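Local coordinates for Serine/threonine-protein kinase Tel1 (Chaetomium thermophilum, PDB 6SKY) that phosphorylates serine and threonine residues of proteins with ATP and probably acts as a DNA damage sensor that activates checkpoint signalling, at residues R2245-S2250 / P2274-L2279; Q2290-Q2294 / N2380-S2384; D2685-C2691 / V2713-H2718; F2717-R2722 / R2802-G2807. All coordinates share one frame; numbering follows the deposited sequence.

Contact 1. Residues R2245-S2250 / P2274-L2279; sequences RSDLLS and PALKEL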
# COMPACT_ATOMS: atom_id res chain seq x y z
N ARG A 2245 -7.42 -32.92 -5.58
CA ARG A 2245 -8.31 -32.07 -6.35
C ARG A 2245 -9.24 -31.25 -5.47
O ARG A 2245 -9.69 -30.19 -5.89
CB ARG A 2245 -9.13 -32.89 -7.33
CG ARG A 2245 -9.47 -32.13 -8.58
CD ARG A 2245 -10.74 -32.62 -9.20
NE ARG A 2245 -11.30 -31.62 -10.10
CZ ARG A 2245 -12.58 -31.57 -10.45
NH1 ARG A 2245 -13.00 -30.63 -11.27
NH2 ARG A 2245 -13.43 -32.46 -9.97
N SER A 2246 -9.51 -31.71 -4.24
CA SER A 2246 -10.40 -30.97 -3.37
C SER A 2246 -9.73 -29.76 -2.75
O SER A 2246 -10.37 -28.73 -2.58
CB SER A 2246 -10.95 -31.88 -2.28
OG SER A 2246 -9.96 -32.14 -1.31
N ASP A 2247 -8.44 -29.85 -2.44
CA ASP A 2247 -7.77 -28.66 -1.93
C ASP A 2247 -7.55 -27.64 -3.04
O ASP A 2247 -7.64 -26.44 -2.79
CB ASP A 2247 -6.45 -29.03 -1.25
CG ASP A 2247 -5.32 -29.24 -2.22
OD1 ASP A 2247 -4.72 -28.25 -2.67
OD2 ASP A 2247 -5.02 -30.41 -2.52
N LEU A 2248 -7.31 -28.09 -4.26
CA LEU A 2248 -7.25 -27.17 -5.39
C LEU A 2248 -8.60 -26.50 -5.61
O LEU A 2248 -8.67 -25.28 -5.82
CB LEU A 2248 -6.81 -27.92 -6.65
CG LEU A 2248 -6.86 -27.15 -7.96
CD1 LEU A 2248 -5.96 -25.96 -7.92
CD2 LEU A 2248 -6.47 -28.05 -9.09
N LEU A 2249 -9.68 -27.28 -5.57
CA LEU A 2249 -11.00 -26.70 -5.80
C LEU A 2249 -11.37 -25.72 -4.71
O LEU A 2249 -11.94 -24.66 -4.99
CB LEU A 2249 -12.04 -27.80 -5.90
CG LEU A 2249 -12.13 -28.50 -7.24
CD1 LEU A 2249 -13.23 -29.50 -7.20
CD2 LEU A 2249 -12.39 -27.50 -8.32
N SER A 2250 -11.06 -26.03 -3.46
CA SER A 2250 -11.40 -25.11 -2.39
C SER A 2250 -10.51 -23.88 -2.40
O SER A 2250 -10.95 -22.79 -2.01
CB SER A 2250 -11.33 -25.82 -1.04
OG SER A 2250 -10.01 -26.15 -0.72
N PRO A 2274 -18.44 -29.53 -5.54
CA PRO A 2274 -17.45 -30.43 -6.12
C PRO A 2274 -16.33 -30.81 -5.17
O PRO A 2274 -15.87 -31.95 -5.22
CB PRO A 2274 -16.93 -29.64 -7.31
CG PRO A 2274 -18.08 -28.89 -7.74
CD PRO A 2274 -18.80 -28.48 -6.50
N ALA A 2275 -15.89 -29.92 -4.29
CA ALA A 2275 -14.83 -30.27 -3.36
C ALA A 2275 -15.31 -31.28 -2.34
O ALA A 2275 -14.63 -32.29 -2.07
CB ALA A 2275 -14.30 -29.02 -2.67
N LEU A 2276 -16.49 -31.05 -1.75
CA LEU A 2276 -17.02 -32.04 -0.82
C LEU A 2276 -17.25 -33.37 -1.51
O LEU A 2276 -17.11 -34.42 -0.87
CB LEU A 2276 -18.32 -31.55 -0.20
CG LEU A 2276 -18.20 -30.76 1.10
CD1 LEU A 2276 -17.84 -29.33 0.83
CD2 LEU A 2276 -19.50 -30.82 1.86
N LYS A 2277 -17.60 -33.36 -2.79
CA LYS A 2277 -17.77 -34.62 -3.50
C LYS A 2277 -16.43 -35.28 -3.80
O LYS A 2277 -16.35 -36.51 -3.85
CB LYS A 2277 -18.55 -34.37 -4.79
CG LYS A 2277 -18.92 -35.61 -5.54
CD LYS A 2277 -19.89 -35.30 -6.67
CE LYS A 2277 -20.30 -36.57 -7.40
NZ LYS A 2277 -21.19 -36.29 -8.55
N GLU A 2278 -15.38 -34.49 -4.00
CA GLU A 2278 -14.06 -35.06 -4.22
C GLU A 2278 -13.51 -35.69 -2.96
O GLU A 2278 -12.64 -36.57 -3.04
CB GLU A 2278 -13.08 -33.99 -4.70
CG GLU A 2278 -13.34 -33.49 -6.09
CD GLU A 2278 -13.32 -34.59 -7.11
OE1 GLU A 2278 -12.38 -35.40 -7.09
OE2 GLU A 2278 -14.26 -34.66 -7.93
N LEU A 2279 -13.96 -35.25 -1.79
CA LEU A 2279 -13.50 -35.89 -0.56
C LEU A 2279 -13.79 -37.39 -0.56
O LEU A 2279 -13.01 -38.17 -0.02
CB LEU A 2279 -14.14 -35.24 0.66
CG LEU A 2279 -13.44 -33.98 1.13
CD1 LEU A 2279 -14.03 -33.52 2.42
CD2 LEU A 2279 -11.98 -34.24 1.28
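The guanidinium of R2245 has the carboxylate of E2278 at its edge and, over the centre of one face, the CD1 methyl of L2249 from its own helix. NH2 reaches E2278 OE2 at 3.1 Å in a salt bridge whose hydrogen bond is weak, bent to 132°, with the two planes steeply inclined. The arginine chain runs extended from CG to NE, while the glutamate bends back at chi2 (-58°) to bring its carboxylate up to it. NE of R2245 pairs with D2231 of helix 2220-2232, so the arginine ties three helices together. Beneath this ion pair the packing is apolar and close: L2249 CD1 lies 3.7 Å from P2274 CB, the two side chains crossing at about a right angle, and L2249 CB meets A2275 CB at 4.1 Å. At S2246 the backbones draw nearest, its CA 4.5 Å from that of A2275, and its CB sits 3.9 Å from E2278 CB. The buried S2246 OG turns to E2287 of helix 2286-2303 for its hydrogen bond. Small residues thus let the axes of 2245-2250 and 2274-2279 approach to 8.4 Å at 167°, an antiparallel helix pair of the kind from which the alpha-solenoid of the FAT domain is built.

Contact 2. Residues Q2290-Q2294 / N2380-S2384; sequences QVFHQ and NYLLS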
# COMPACT_ATOMS: atom_id res chain seq x y z
N GLN A 2290 -10.06 -28.70 6.05
CA GLN A 2290 -10.00 -27.48 5.25
C GLN A 2290 -11.24 -27.32 4.39
O GLN A 2290 -11.82 -26.23 4.32
CB GLN A 2290 -8.74 -27.48 4.39
CG GLN A 2290 -8.58 -26.27 3.50
CD GLN A 2290 -8.34 -24.99 4.28
OE1 GLN A 2290 -9.28 -24.38 4.79
NE2 GLN A 2290 -7.09 -24.57 4.35
N VAL A 2291 -11.70 -28.40 3.76
CA VAL A 2291 -12.89 -28.32 2.92
C VAL A 2291 -14.11 -27.93 3.74
O VAL A 2291 -14.91 -27.07 3.34
CB VAL A 2291 -13.10 -29.64 2.17
CG1 VAL A 2291 -14.35 -29.59 1.37
CG2 VAL A 2291 -11.94 -29.92 1.27
N PHE A 2292 -14.29 -28.56 4.90
CA PHE A 2292 -15.47 -28.31 5.71
C PHE A 2292 -15.46 -26.92 6.31
O PHE A 2292 -16.50 -26.26 6.37
CB PHE A 2292 -15.57 -29.35 6.82
CG PHE A 2292 -15.90 -30.72 6.34
CD1 PHE A 2292 -16.82 -30.91 5.35
CD2 PHE A 2292 -15.29 -31.82 6.90
CE1 PHE A 2292 -17.12 -32.16 4.92
CE2 PHE A 2292 -15.59 -33.07 6.47
CZ PHE A 2292 -16.50 -33.24 5.47
N HIS A 2293 -14.30 -26.44 6.75
CA HIS A 2293 -14.24 -25.08 7.26
C HIS A 2293 -14.51 -24.07 6.15
O HIS A 2293 -15.21 -23.08 6.37
CB HIS A 2293 -12.88 -24.82 7.89
CG HIS A 2293 -12.74 -23.44 8.45
ND1 HIS A 2293 -13.33 -23.06 9.63
CD2 HIS A 2293 -12.07 -22.36 7.99
CE1 HIS A 2293 -13.04 -21.80 9.87
NE2 HIS A 2293 -12.28 -21.35 8.89
N GLN A 2294 -13.96 -24.31 4.96
CA GLN A 2294 -14.26 -23.47 3.81
C GLN A 2294 -15.76 -23.34 3.59
O GLN A 2294 -16.30 -22.24 3.47
CB GLN A 2294 -13.60 -24.08 2.58
CG GLN A 2294 -13.46 -23.16 1.41
CD GLN A 2294 -12.48 -22.08 1.68
OE1 GLN A 2294 -11.34 -22.34 2.05
NE2 GLN A 2294 -12.92 -20.84 1.54
N ASN A 2380 -21.48 -28.19 8.76
CA ASN A 2380 -20.07 -28.16 8.39
C ASN A 2380 -19.19 -27.62 9.50
O ASN A 2380 -18.03 -28.02 9.59
CB ASN A 2380 -19.88 -27.36 7.12
CG ASN A 2380 -20.42 -28.05 5.91
OD1 ASN A 2380 -20.02 -29.16 5.58
ND2 ASN A 2380 -21.35 -27.42 5.24
N TYR A 2381 -19.69 -26.74 10.37
CA TYR A 2381 -18.91 -26.38 11.55
C TYR A 2381 -18.67 -27.60 12.42
O TYR A 2381 -17.54 -27.84 12.88
CB TYR A 2381 -19.62 -25.30 12.36
CG TYR A 2381 -19.24 -23.91 11.96
CD1 TYR A 2381 -17.94 -23.58 11.70
CD2 TYR A 2381 -20.20 -22.92 11.83
CE1 TYR A 2381 -17.59 -22.32 11.32
CE2 TYR A 2381 -19.86 -21.66 11.45
CZ TYR A 2381 -18.55 -21.37 11.20
OH TYR A 2381 -18.21 -20.10 10.83
N LEU A 2382 -19.71 -28.40 12.65
CA LEU A 2382 -19.54 -29.58 13.49
C LEU A 2382 -18.63 -30.61 12.84
O LEU A 2382 -17.84 -31.26 13.53
CB LEU A 2382 -20.89 -30.19 13.81
CG LEU A 2382 -21.67 -29.40 14.85
CD1 LEU A 2382 -22.97 -30.08 15.09
CD2 LEU A 2382 -20.87 -29.30 16.11
N LEU A 2383 -18.71 -30.78 11.52
CA LEU A 2383 -17.82 -31.72 10.86
C LEU A 2383 -16.38 -31.22 10.87
O LEU A 2383 -15.45 -32.02 10.98
CB LEU A 2383 -18.28 -31.96 9.43
CG LEU A 2383 -19.54 -32.78 9.24
CD1 LEU A 2383 -19.86 -32.87 7.78
CD2 LEU A 2383 -19.36 -34.15 9.81
N SER A 2384 -16.17 -29.92 10.75
CA SER A 2384 -14.82 -29.38 10.76
C SER A 2384 -14.18 -29.48 12.13
O SER A 2384 -12.97 -29.63 12.22
CB SER A 2384 -14.84 -27.94 10.30
OG SER A 2384 -13.84 -27.20 10.97
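F2292 and L2383 carry the contact between two antiparallel helices of the FAT alpha-solenoid, 2286-2303 and the long 2348-2387; where segments 2290-2294 and 2380-2384 pass, their axes approach to 8.1 Å at 154°. Their side chains meet obliquely. L2383 lays its CB over one face of the phenyl ring, 4.1 Å from the centroid of F2292, a CH-pi contact displaced toward the rim, while its CD1 continues over CE1 and CZ. The ring is set for this by a chi1 of -70°, which puts CG anti to the carbonyl carbon and brings one ring face under L2383. N2380 crosses F2292 at about a right angle, its amide plane only 22° from the ring plane, with OD1 3.7 Å from F2292 CD1. An alanine at F2292 is likely to open a gap beneath L2383 and to deprive L2279 of helix 2264-2279 of an aromatic partner. H2293 flanks the seam, its ring stacked on H2391 and its ND1 hydrogen-bonded to D2394, which fixes the imidazole's rotation. The backbones come nearest at S2384, a small residue that lets F2292 in closely: the CB of S2384 lies 3.8 Å from the CB of F2292.

Contact 3. Residues D2685-C2691 / V2713-H2718; sequences DLKGSQC and VTERFH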
# COMPACT_ATOMS: atom_id res chain seq x y z
N ASP A 2685 11.17 15.13 49.11
CA ASP A 2685 9.91 15.23 48.39
C ASP A 2685 8.74 15.01 49.34
O ASP A 2685 8.90 14.60 50.49
CB ASP A 2685 9.85 14.21 47.26
CG ASP A 2685 10.64 14.63 46.05
OD1 ASP A 2685 11.29 15.69 46.11
OD2 ASP A 2685 10.59 13.91 45.04
N LEU A 2686 7.54 15.30 48.84
CA LEU A 2686 6.34 15.01 49.59
C LEU A 2686 6.17 13.51 49.75
O LEU A 2686 6.63 12.72 48.93
CB LEU A 2686 5.11 15.58 48.88
CG LEU A 2686 4.95 17.08 48.73
CD1 LEU A 2686 3.80 17.36 47.81
CD2 LEU A 2686 4.71 17.71 50.07
N LYS A 2687 5.49 13.12 50.82
CA LYS A 2687 5.09 11.73 50.95
C LYS A 2687 3.99 11.43 49.94
O LYS A 2687 3.45 12.31 49.27
CB LYS A 2687 4.60 11.45 52.36
CG LYS A 2687 5.61 11.72 53.44
CD LYS A 2687 6.55 10.56 53.60
CE LYS A 2687 7.44 10.75 54.80
NZ LYS A 2687 8.29 9.56 55.05
N GLY A 2688 3.65 10.15 49.82
CA GLY A 2688 2.56 9.77 48.94
C GLY A 2688 1.21 10.15 49.51
O GLY A 2688 0.31 10.57 48.78
N SER A 2689 1.06 10.01 50.83
CA SER A 2689 -0.19 10.39 51.48
C SER A 2689 -0.43 11.89 51.42
O SER A 2689 -1.57 12.33 51.29
CB SER A 2689 -0.19 9.90 52.92
OG SER A 2689 1.05 10.16 53.54
N GLN A 2690 0.63 12.69 51.49
CA GLN A 2690 0.46 14.13 51.39
C GLN A 2690 0.01 14.54 50.00
O GLN A 2690 -0.85 15.41 49.85
CB GLN A 2690 1.76 14.83 51.77
CG GLN A 2690 2.32 14.34 53.09
CD GLN A 2690 3.61 15.02 53.47
OE1 GLN A 2690 4.14 15.83 52.72
NE2 GLN A 2690 4.11 14.70 54.65
N CYS A 2691 0.58 13.91 48.96
CA CYS A 2691 0.12 14.16 47.60
C CYS A 2691 -1.32 13.74 47.42
O CYS A 2691 -2.12 14.46 46.80
CB CYS A 2691 1.02 13.43 46.60
SG CYS A 2691 2.72 13.99 46.54
N VAL A 2713 1.83 19.67 42.89
CA VAL A 2713 2.16 18.43 43.59
C VAL A 2713 3.18 17.61 42.80
O VAL A 2713 4.08 17.01 43.39
CB VAL A 2713 0.89 17.63 43.89
CG1 VAL A 2713 1.11 16.16 43.65
CG2 VAL A 2713 0.46 17.86 45.31
N THR A 2714 3.06 17.55 41.48
CA THR A 2714 4.03 16.78 40.73
C THR A 2714 5.35 17.51 40.53
O THR A 2714 6.31 16.89 40.08
CB THR A 2714 3.49 16.37 39.36
OG1 THR A 2714 3.35 17.51 38.53
CG2 THR A 2714 2.17 15.69 39.51
N GLU A 2715 5.43 18.80 40.85
CA GLU A 2715 6.74 19.43 40.87
C GLU A 2715 7.56 19.06 42.10
O GLU A 2715 8.76 19.34 42.13
CB GLU A 2715 6.60 20.95 40.79
CG GLU A 2715 6.63 21.47 39.38
CD GLU A 2715 6.04 22.85 39.23
OE1 GLU A 2715 5.62 23.43 40.26
OE2 GLU A 2715 5.98 23.35 38.09
N ARG A 2716 6.95 18.43 43.10
CA ARG A 2716 7.62 17.99 44.31
C ARG A 2716 7.54 16.49 44.47
O ARG A 2716 7.52 15.98 45.58
CB ARG A 2716 7.03 18.68 45.53
CG ARG A 2716 7.18 20.17 45.54
CD ARG A 2716 6.91 20.69 46.93
NE ARG A 2716 7.76 20.03 47.91
CZ ARG A 2716 7.58 20.11 49.22
NH1 ARG A 2716 8.39 19.47 50.05
NH2 ARG A 2716 6.57 20.82 49.71
N PHE A 2717 7.49 15.76 43.36
CA PHE A 2717 7.33 14.32 43.38
C PHE A 2717 8.00 13.80 42.13
O PHE A 2717 7.52 14.07 41.02
CB PHE A 2717 5.86 13.94 43.43
CG PHE A 2717 5.58 12.65 44.13
CD1 PHE A 2717 5.75 12.53 45.49
CD2 PHE A 2717 5.10 11.57 43.44
CE1 PHE A 2717 5.48 11.36 46.12
CE2 PHE A 2717 4.83 10.40 44.08
CZ PHE A 2717 5.01 10.29 45.42
N HIS A 2718 9.11 13.10 42.28
CA HIS A 2718 9.86 12.67 41.11
C HIS A 2718 9.78 11.17 40.94
O HIS A 2718 9.80 10.45 41.94
CB HIS A 2718 11.33 13.08 41.22
CG HIS A 2718 11.54 14.54 41.48
ND1 HIS A 2718 11.60 15.06 42.75
CD2 HIS A 2718 11.69 15.58 40.64
CE1 HIS A 2718 11.78 16.37 42.68
NE2 HIS A 2718 11.84 16.71 41.41
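D2685 grips H2718 through a single oxygen, and this polar end of the contact contrasts with a buried core round C2691 and F2717. D2685 OD2 accepts from H2718 ND1 at 2.8 Å on its syn lone pair, and from the backbone N of H2718 at 3.2 Å on the anti side, 31° out of the carboxylate plane. Side chain and main chain of the histidine are thereby held together, with the carboxylate and imidazole planes 31° apart. Replacing D2685 by an alanine would probably leave both N-H groups of H2718 without this acceptor and set its imidazole free to turn against Y2682. A weak backbone bond from L2686 N to R2716 O, 3.3 Å long, adds to the link.

In the core, C2691 SG lies 3.5 Å from F2717 CD1, a sulfur-aromatic contact approaching the ring obliquely, and packs also on V2713 CG1. L2686 O comes to the ring edge, in plane, 3.3 Å from F2717 CE1. H2678 stacks on the same phenyl, and Y2943, near the C-terminus, meets it edge-to-face.

On the solvent side, R2716 is exposed and simply rests on a leucine: L2686 CD2 sits 3.6 Å above one guanidinium face, toward its rim, where the bend at chi3 (54°) folds the arginine over it. The arrangement joins two helix ends of the PI3/PI4-kinase catalytic domain: the start of helix 2688-2697, with K2687 at its N-cap position, and the type I beta turn T2714-F2717 at the end of helix 2703-2714.

Contact 4. Residues F2717-R2722 / R2802-G2807; sequences FHPVMR and RDIVDG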
# COMPACT_ATOMS: atom_id res chain seq x y z
N PHE A 2717 7.49 15.76 43.36
CA PHE A 2717 7.33 14.32 43.38
C PHE A 2717 8.00 13.80 42.13
O PHE A 2717 7.52 14.07 41.02
CB PHE A 2717 5.86 13.94 43.43
CG PHE A 2717 5.58 12.65 44.13
CD1 PHE A 2717 5.75 12.53 45.49
CD2 PHE A 2717 5.10 11.57 43.44
CE1 PHE A 2717 5.48 11.36 46.12
CE2 PHE A 2717 4.83 10.40 44.08
CZ PHE A 2717 5.01 10.29 45.42
N HIS A 2718 9.11 13.10 42.28
CA HIS A 2718 9.86 12.67 41.11
C HIS A 2718 9.78 11.17 40.94
O HIS A 2718 9.80 10.45 41.94
CB HIS A 2718 11.33 13.08 41.22
CG HIS A 2718 11.54 14.54 41.48
ND1 HIS A 2718 11.60 15.06 42.75
CD2 HIS A 2718 11.69 15.58 40.64
CE1 HIS A 2718 11.78 16.37 42.68
NE2 HIS A 2718 11.84 16.71 41.41
N PRO A 2719 9.70 10.67 39.72
CA PRO A 2719 9.57 9.22 39.51
C PRO A 2719 10.80 8.45 39.95
O PRO A 2719 11.93 8.94 39.87
CB PRO A 2719 9.35 9.10 38.01
CG PRO A 2719 9.83 10.37 37.44
CD PRO A 2719 9.59 11.41 38.46
N VAL A 2720 10.57 7.23 40.41
CA VAL A 2720 11.63 6.37 40.92
C VAL A 2720 11.55 4.97 40.34
O VAL A 2720 12.18 4.05 40.85
CB VAL A 2720 11.59 6.28 42.46
CG1 VAL A 2720 11.79 7.63 43.07
CG2 VAL A 2720 10.28 5.71 42.88
N MET A 2721 10.78 4.78 39.28
CA MET A 2721 10.54 3.42 38.81
C MET A 2721 11.78 2.83 38.17
O MET A 2721 11.95 1.60 38.17
CB MET A 2721 9.37 3.41 37.84
CG MET A 2721 8.97 2.05 37.36
SD MET A 2721 8.28 1.02 38.64
CE MET A 2721 8.38 -0.56 37.84
N ARG A 2722 12.67 3.66 37.64
CA ARG A 2722 13.87 3.16 36.99
C ARG A 2722 14.77 2.41 37.95
O ARG A 2722 15.64 1.66 37.50
CB ARG A 2722 14.64 4.31 36.37
CG ARG A 2722 15.32 5.18 37.37
CD ARG A 2722 15.80 6.43 36.71
NE ARG A 2722 16.33 7.37 37.68
CZ ARG A 2722 15.59 8.22 38.37
NH1 ARG A 2722 16.15 9.05 39.23
NH2 ARG A 2722 14.28 8.22 38.22
N ARG A 2802 3.88 9.21 35.10
CA ARG A 2802 5.30 9.47 34.97
C ARG A 2802 6.14 8.31 35.49
O ARG A 2802 7.25 8.09 35.00
CB ARG A 2802 5.68 10.75 35.71
CG ARG A 2802 5.18 12.01 35.08
CD ARG A 2802 5.45 13.18 35.99
NE ARG A 2802 5.01 12.89 37.35
CZ ARG A 2802 5.59 13.39 38.43
NH1 ARG A 2802 6.62 14.19 38.31
NH2 ARG A 2802 5.14 13.06 39.63
N ASP A 2803 5.63 7.57 36.47
CA ASP A 2803 6.36 6.42 36.98
C ASP A 2803 6.31 5.24 36.03
O ASP A 2803 7.28 4.48 35.95
CB ASP A 2803 5.82 6.01 38.34
CG ASP A 2803 6.66 6.56 39.47
OD1 ASP A 2803 6.29 7.59 40.07
OD2 ASP A 2803 7.70 5.96 39.77
N ILE A 2804 5.21 5.04 35.31
CA ILE A 2804 5.18 3.96 34.34
C ILE A 2804 6.17 4.24 33.22
O ILE A 2804 6.87 3.33 32.76
CB ILE A 2804 3.75 3.75 33.80
CG1 ILE A 2804 2.99 2.72 34.63
CG2 ILE A 2804 3.78 3.24 32.39
CD1 ILE A 2804 2.77 3.12 36.03
N VAL A 2805 6.29 5.49 32.80
CA VAL A 2805 7.18 5.85 31.71
C VAL A 2805 8.63 5.90 32.18
O VAL A 2805 9.54 5.68 31.38
CB VAL A 2805 6.73 7.18 31.11
CG1 VAL A 2805 7.65 7.61 30.02
CG2 VAL A 2805 5.35 7.06 30.58
N ASP A 2806 8.87 6.18 33.46
CA ASP A 2806 10.23 6.21 33.96
C ASP A 2806 10.89 4.84 33.89
O ASP A 2806 12.11 4.75 33.69
CB ASP A 2806 10.24 6.72 35.39
CG ASP A 2806 11.62 7.10 35.86
OD1 ASP A 2806 12.25 7.97 35.23
OD2 ASP A 2806 12.08 6.54 36.86
N GLY A 2807 10.13 3.77 34.05
CA GLY A 2807 10.70 2.44 33.98
C GLY A 2807 11.06 1.99 32.58
O GLY A 2807 11.69 0.95 32.43
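Within the PI3/PI4-kinase catalytic domain, the loop leading from helix 2703-2714 into helix 2722-2726 is fastened along the short helix 2802-2806 by three charged side chains of that helix, R2802, D2803 and D2806. R2802 holds the carbonyl of F2717 end-on with two nitrogens: NH1 and NH2 each lie 2.9 Å from F2717 O, NH1 nearly along the C=O axis and NH2 above the carbonyl plane. The bend at chi3 (-49°) carries the guanidinium to this oxygen, and P2719 CD sits over one of its faces. NH2 also binds the backbone O of Y2943, so the arginine connects this loop to the C-terminal end of the chain.

D2803 lies side by side with V2720, and its OD2 takes the backbone N of V2720 at 3.2 Å on the syn side. Its other oxygen, OD1, is hydrogen-bonded to NE2 of H2678, which places the carboxylate between the loop and helix 2670-2681. P2719 packs across D2806 at about a right angle, CB to CB 3.6 Å.

The end of the loop converges on D2806. With CG between the backbone N and the carbonyl carbon (chi1 72°), the otherwise extended chain of R2722 brings its guanidinium back toward the loop, almost perpendicular to the carboxylate, the planes 89° apart. NH2 of R2722 also donates to P2719 O, tying the arginine to its own loop, while NH1 reaches Y2682 OH. D2806 OD2 is gripped from opposite faces of its plane, by R2722 N at 3.0 Å and, in a salt bridge, by R2722 NH2 at 3.1 Å.

The four contacts form two pairs. Contacts 1 and 2, with centres 12 Å apart in the FAT domain, are joined where helix 2264-2279 of contact 1 packs on the next helix, 2286-2303, of contact 2: L2276 CD1 packs on V2291 CG1 at 3.5 Å, and L2279 CD1 on F2292 CZ at 3.9 Å. Contacts 3 and 4, centres 13 Å apart in the catalytic domain, share F2717 and H2718, so that one passage of chain is held successively by 2685-2691 and 2802-2807. The pairs are well separated, with about 38 Å between the nearest atoms of contacts 2 and 4. Contact 4 approaches the active site, the M2721 side chain lying about 14 Å from the bound ATP analogue, without lining its pocket.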